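Local coordinates for protein uridylate kinase (Bacillus anthracis, PDB 2JJX) that phosphorylates UMP to UDP with ATP in pyrimidine biosynthesis, assembles as a hexamer and binds ATP at an allosteric nucleotide site, at residues 146-158 with 205-218. Numbering follows the deposited sequence.
Sequences FVTTDYPSVQRAI and MDQAALLLARDYNL
Two neighbouring helices of the amino acid kinase fold, 150-160 and 207-216, pack nearly parallel: over these segments the axes approach to 8.2 Å at 16°. Tyr151 CA lies 4.2 Å from Ala209 CA, against 7.0 Å between Ile158 CA and Leu218 CA; the small Ala209 side chain is consistent with this close approach. Leu212 is the knob, set in a hole formed by Tyr151, Val154, Gln155 and Ile158. The Leu212 and Val154 side chains slide past each other in opposite directions, Leu212 CD1 beside Val154 CG2, while the Tyr151 side chain crosses Leu212 at about a right angle. With CG anti to the backbone N (chi1 -177°), the Tyr151 ring presents its edge to the backbone between Ala208 and Ala209, CD1 lying 3.6 Å from Ala208 O. Further along, Ile158 CD1 meets Tyr216 CB at 3.5 Å, and Ala157 CB meets Leu218 CD1 at 3.7 Å, just beyond the Schellman turn at Asn217. A nearly straight hydrogen bond joins Asp150 to the N-cap residue of the second helix: Asp206 N donates to the anti lone pair of Asp150 OD2 (3.0 Å, 168°). Ser153 and Leu218 also touch Ile165 of strand 164-169, and Tyr216 meets Phe146 of the second subunit. Such side-by-side helices over a largely parallel sheet typify this alpha/beta kinase fold.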
loop_
_atom_site.group_PDB
_atom_site.type_symbol
_atom_site.label_atom_id
_atom_site.label_comp_id
_atom_site.label_asym_id
_atom_site.label_seq_id
_atom_site.Cartn_x
_atom_site.Cartn_y
_atom_site.Cartn_z
ATOM N N PHE A 146 21.405 -2.317 -10.553
ATOM C CA PHE A 146 22.312 -2.373 -11.697
ATOM C C PHE A 146 22.454 -1.030 -12.365
ATOM O O PHE A 146 23.105 -0.935 -13.390
ATOM C CB PHE A 146 21.804 -3.367 -12.740
ATOM C CG PHE A 146 21.338 -4.666 -12.156
ATOM C CD1 PHE A 146 20.162 -5.227 -12.587
ATOM C CD2 PHE A 146 22.055 -5.302 -11.153
ATOM C CE1 PHE A 146 19.717 -6.406 -12.067
ATOM C CE2 PHE A 146 21.576 -6.444 -10.605
ATOM C CZ PHE A 146 20.432 -7.030 -11.102
ATOM N N VAL A 147 21.825 0.004 -11.824
ATOM C CA VAL A 147 21.882 1.306 -12.468
ATOM C C VAL A 147 22.426 2.384 -11.545
ATOM O O VAL A 147 22.350 2.296 -10.329
ATOM C CB VAL A 147 20.510 1.689 -12.970
ATOM C CG1 VAL A 147 19.903 2.705 -12.064
ATOM C CG2 VAL A 147 20.605 2.192 -14.362
ATOM N N THR A 148 23.031 3.388 -12.154
ATOM C CA THR A 148 23.647 4.512 -11.463
ATOM C C THR A 148 22.647 5.664 -11.418
ATOM O O THR A 148 21.618 5.651 -12.085
ATOM C CB THR A 148 24.904 4.962 -12.242
ATOM O OG1 THR A 148 25.826 3.877 -12.352
ATOM C CG2 THR A 148 25.582 6.131 -11.568
ATOM N N THR A 149 23.039 6.731 -10.748
ATOM C CA THR A 149 22.259 7.959 -10.698
ATOM C C THR A 149 22.007 8.538 -12.098
ATOM O O THR A 149 21.012 9.212 -12.322
ATOM C CB THR A 149 23.024 9.001 -9.851
ATOM O OG1 THR A 149 23.436 8.416 -8.608
ATOM C CG2 THR A 149 22.185 10.225 -9.576
ATOM N N ASP A 150 22.966 8.373 -13.007
ATOM C CA ASP A 150 22.898 8.966 -14.343
ATOM C C ASP A 150 21.615 8.605 -15.046
ATOM O O ASP A 150 20.912 9.482 -15.529
ATOM C CB ASP A 150 24.057 8.495 -15.227
ATOM C CG ASP A 150 25.421 8.705 -14.581
ATOM O OD1 ASP A 150 25.513 9.308 -13.489
ATOM O OD2 ASP A 150 26.425 8.261 -15.175
ATOM N N TYR A 151 21.365 7.305 -15.170
ATOM C CA TYR A 151 20.239 6.772 -15.931
ATOM C C TYR A 151 18.870 7.254 -15.500
ATOM O O TYR A 151 18.084 7.705 -16.337
ATOM C CB TYR A 151 20.274 5.238 -15.976
ATOM C CG TYR A 151 19.169 4.652 -16.824
ATOM C CD1 TYR A 151 19.281 4.613 -18.213
ATOM C CD2 TYR A 151 17.947 4.326 -16.263
ATOM C CE1 TYR A 151 18.221 4.225 -19.017
ATOM C CE2 TYR A 151 16.879 3.927 -17.050
ATOM C CZ TYR A 151 17.026 3.853 -18.428
ATOM O OH TYR A 151 15.983 3.404 -19.218
ATOM N N PRO A 152 18.515 7.043 -14.215
ATOM C CA PRO A 152 17.214 7.494 -13.726
ATOM C C PRO A 152 16.992 8.980 -13.875
ATOM O O PRO A 152 15.868 9.473 -13.763
ATOM C CB PRO A 152 17.306 7.200 -12.225
ATOM C CG PRO A 152 18.387 6.177 -12.068
ATOM C CD PRO A 152 18.968 5.885 -13.425
ATOM N N SER A 153 18.094 9.707 -13.844
ATOM C CA SER A 153 18.011 11.148 -13.848
ATOM C C SER A 153 17.680 11.569 -15.261
ATOM O O SER A 153 16.867 12.462 -15.453
ATOM C CB SER A 153 19.296 11.784 -13.308
ATOM O OG SER A 153 20.316 11.668 -14.279
ATOM N N VAL A 154 18.191 10.852 -16.256
ATOM C CA VAL A 154 17.804 11.189 -17.624
ATOM C C VAL A 154 16.391 10.724 -17.911
ATOM O O VAL A 154 15.616 11.386 -18.623
ATOM C CB VAL A 154 18.806 10.840 -18.731
ATOM C CG1 VAL A 154 20.036 10.139 -18.211
ATOM C CG2 VAL A 154 18.144 10.060 -19.816
ATOM N N GLN A 155 16.030 9.613 -17.283
ATOM C CA GLN A 155 14.703 9.050 -17.485
ATOM C C GLN A 155 13.671 10.012 -16.935
ATOM O O GLN A 155 12.801 10.446 -17.671
ATOM C CB GLN A 155 14.594 7.670 -16.861
ATOM C CG GLN A 155 13.261 7.401 -16.265
ATOM C CD GLN A 155 13.182 5.999 -15.713
ATOM O OE1 GLN A 155 14.027 5.158 -16.011
ATOM N NE2 GLN A 155 12.165 5.738 -14.906
ATOM N N ARG A 156 13.861 10.476 -15.700
ATOM C CA ARG A 156 13.016 11.521 -15.100
ATOM C C ARG A 156 13.033 12.849 -15.890
ATOM O O ARG A 156 12.010 13.545 -15.962
ATOM C CB ARG A 156 13.411 11.777 -13.646
ATOM C CG ARG A 156 13.359 10.572 -12.746
ATOM C CD ARG A 156 12.000 10.469 -12.023
ATOM N NE ARG A 156 11.387 9.155 -12.234
ATOM C CZ ARG A 156 11.102 8.299 -11.261
ATOM N NH1 ARG A 156 11.318 8.644 -9.991
ATOM N NH2 ARG A 156 10.557 7.120 -11.554
ATOM N N ALA A 157 14.175 13.207 -16.476
ATOM C CA ALA A 157 14.237 14.427 -17.295
ATOM C C ALA A 157 13.233 14.297 -18.447
ATOM O O ALA A 157 12.344 15.126 -18.595
ATOM C CB ALA A 157 15.688 14.682 -17.844
ATOM N N ILE A 158 13.350 13.221 -19.223
ATOM C CA ILE A 158 12.451 12.971 -20.353
ATOM C C ILE A 158 10.993 12.927 -19.885
ATOM O O ILE A 158 10.129 13.623 -20.411
ATOM C CB ILE A 158 12.849 11.737 -21.184
ATOM C CG1 ILE A 158 14.273 11.841 -21.739
ATOM C CG2 ILE A 158 11.859 11.460 -22.294
ATOM C CD1 ILE A 158 14.856 10.498 -22.089
ATOM N N MET A 205 29.434 9.434 -18.566
ATOM C CA MET A 205 28.148 9.095 -17.983
ATOM C C MET A 205 27.738 7.728 -18.544
ATOM O O MET A 205 28.203 7.340 -19.599
ATOM C CB MET A 205 27.103 10.176 -18.317
ATOM C CG MET A 205 25.916 9.711 -19.157
ATOM S SD MET A 205 24.713 11.058 -19.411
ATOM C CE MET A 205 24.133 11.309 -17.750
ATOM N N ASP A 206 26.939 6.972 -17.802
ATOM C CA ASP A 206 26.452 5.664 -18.234
ATOM C C ASP A 206 26.186 5.624 -19.733
ATOM O O ASP A 206 25.578 6.537 -20.278
ATOM C CB ASP A 206 25.117 5.390 -17.547
ATOM C CG ASP A 206 25.179 4.233 -16.602
ATOM O OD1 ASP A 206 26.141 3.452 -16.702
ATOM O OD2 ASP A 206 24.254 4.088 -15.774
ATOM N N GLN A 207 26.565 4.532 -20.382
ATOM C CA GLN A 207 26.179 4.329 -21.762
ATOM C C GLN A 207 24.645 4.336 -21.816
ATOM O O GLN A 207 24.037 5.036 -22.634
ATOM C CB GLN A 207 26.745 2.998 -22.283
ATOM C CG GLN A 207 28.257 3.041 -22.490
ATOM C CD GLN A 207 28.854 1.798 -23.157
ATOM O OE1 GLN A 207 28.297 1.244 -24.115
ATOM N NE2 GLN A 207 30.072 1.459 -22.748
ATOM N N ALA A 208 24.021 3.565 -20.925
ATOM C CA ALA A 208 22.559 3.441 -20.929
ATOM C C ALA A 208 21.852 4.792 -20.807
ATOM O O ALA A 208 20.799 5.019 -21.413
ATOM C CB ALA A 208 22.082 2.502 -19.854
ATOM N N ALA A 209 22.445 5.690 -20.024
ATOM C CA ALA A 209 21.848 6.995 -19.802
ATOM C C ALA A 209 22.035 7.859 -21.046
ATOM O O ALA A 209 21.130 8.546 -21.492
ATOM C CB ALA A 209 22.450 7.641 -18.583
ATOM N N LEU A 210 23.195 7.691 -21.659
ATOM C CA LEU A 210 23.614 8.356 -22.882
ATOM C C LEU A 210 22.714 7.982 -24.054
ATOM O O LEU A 210 22.335 8.824 -24.858
ATOM C CB LEU A 210 25.005 7.823 -23.208
ATOM C CG LEU A 210 25.970 8.774 -23.881
ATOM C CD1 LEU A 210 26.017 8.400 -25.370
ATOM C CD2 LEU A 210 25.408 10.177 -23.629
ATOM N N LEU A 211 22.467 6.686 -24.195
ATOM C CA LEU A 211 21.664 6.150 -25.285
ATOM C C LEU A 211 20.246 6.678 -25.181
ATOM O O LEU A 211 19.642 7.036 -26.180
ATOM C CB LEU A 211 21.638 4.621 -25.187
ATOM C CG LEU A 211 22.638 3.796 -26.021
ATOM C CD1 LEU A 211 23.996 4.485 -26.259
ATOM C CD2 LEU A 211 22.811 2.392 -25.452
ATOM N N LEU A 212 19.717 6.700 -23.965
ATOM C CA LEU A 212 18.358 7.135 -23.689
ATOM C C LEU A 212 18.203 8.572 -24.129
ATOM O O LEU A 212 17.275 8.929 -24.858
ATOM C CB LEU A 212 18.115 7.083 -22.182
ATOM C CG LEU A 212 16.713 6.638 -21.782
ATOM C CD1 LEU A 212 16.323 7.320 -20.496
ATOM C CD2 LEU A 212 15.727 6.922 -22.910
ATOM N N ALA A 213 19.072 9.404 -23.575
ATOM C CA ALA A 213 19.091 10.810 -23.887
ATOM C C ALA A 213 19.237 10.999 -25.395
ATOM O O ALA A 213 18.600 11.863 -25.978
ATOM C CB ALA A 213 20.260 11.451 -23.146
ATOM N N ARG A 214 20.043 10.154 -26.034
ATOM C CA ARG A 214 20.265 10.258 -27.477
ATOM C C ARG A 214 19.008 9.861 -28.249
ATOM O O ARG A 214 18.620 10.518 -29.208
ATOM C CB ARG A 214 21.457 9.396 -27.907
ATOM C CG ARG A 214 21.630 9.180 -29.406
ATOM C CD ARG A 214 21.064 7.827 -29.832
ATOM N NE ARG A 214 22.093 6.836 -30.141
ATOM C CZ ARG A 214 21.969 5.543 -29.855
ATOM N NH1 ARG A 214 20.896 5.101 -29.211
ATOM N NH2 ARG A 214 22.911 4.684 -30.212
ATOM N N ASP A 215 18.311 8.847 -27.758
ATOM C CA ASP A 215 17.070 8.398 -28.379
ATOM C C ASP A 215 15.938 9.414 -28.284
ATOM O O ASP A 215 15.106 9.503 -29.189
ATOM C CB ASP A 215 16.646 7.026 -27.835
ATOM C CG ASP A 215 17.559 5.913 -28.317
ATOM O OD1 ASP A 215 18.576 6.194 -28.983
ATOM O OD2 ASP A 215 17.264 4.741 -28.041
ATOM N N TYR A 216 15.876 10.139 -27.169
ATOM C CA TYR A 216 14.802 11.105 -26.955
ATOM C C TYR A 216 15.252 12.529 -27.203
ATOM O O TYR A 216 14.515 13.472 -26.961
ATOM C CB TYR A 216 14.239 10.977 -25.547
ATOM C CG TYR A 216 13.310 9.809 -25.427
ATOM C CD1 TYR A 216 11.944 9.981 -25.582
ATOM C CD2 TYR A 216 13.809 8.512 -25.336
ATOM C CE1 TYR A 216 11.101 8.903 -25.611
ATOM C CE2 TYR A 216 12.956 7.428 -25.377
ATOM C CZ TYR A 216 11.616 7.636 -25.538
ATOM O OH TYR A 216 10.769 6.559 -25.505
ATOM N N ASN A 217 16.492 12.690 -27.638
ATOM C CA ASN A 217 17.023 14.013 -27.915
ATOM C C ASN A 217 17.349 14.943 -26.740
ATOM O O ASN A 217 17.586 16.133 -26.946
ATOM C CB ASN A 217 16.164 14.724 -28.950
ATOM C CG ASN A 217 16.842 14.805 -30.280
ATOM O OD1 ASN A 217 17.882 15.451 -30.407
ATOM N ND2 ASN A 217 16.324 14.062 -31.259
ATOM N N LEU A 218 17.362 14.420 -25.517
ATOM C CA LEU A 218 17.712 15.242 -24.362
ATOM C C LEU A 218 19.142 15.730 -24.495
ATOM O O LEU A 218 20.078 14.970 -24.713
ATOM C CB LEU A 218 17.583 14.461 -23.047
ATOM C CG LEU A 218 17.147 15.144 -21.733
ATOM C CD1 LEU A 218 18.092 14.867 -20.589
ATOM C CD2 LEU A 218 16.814 16.611 -21.828
#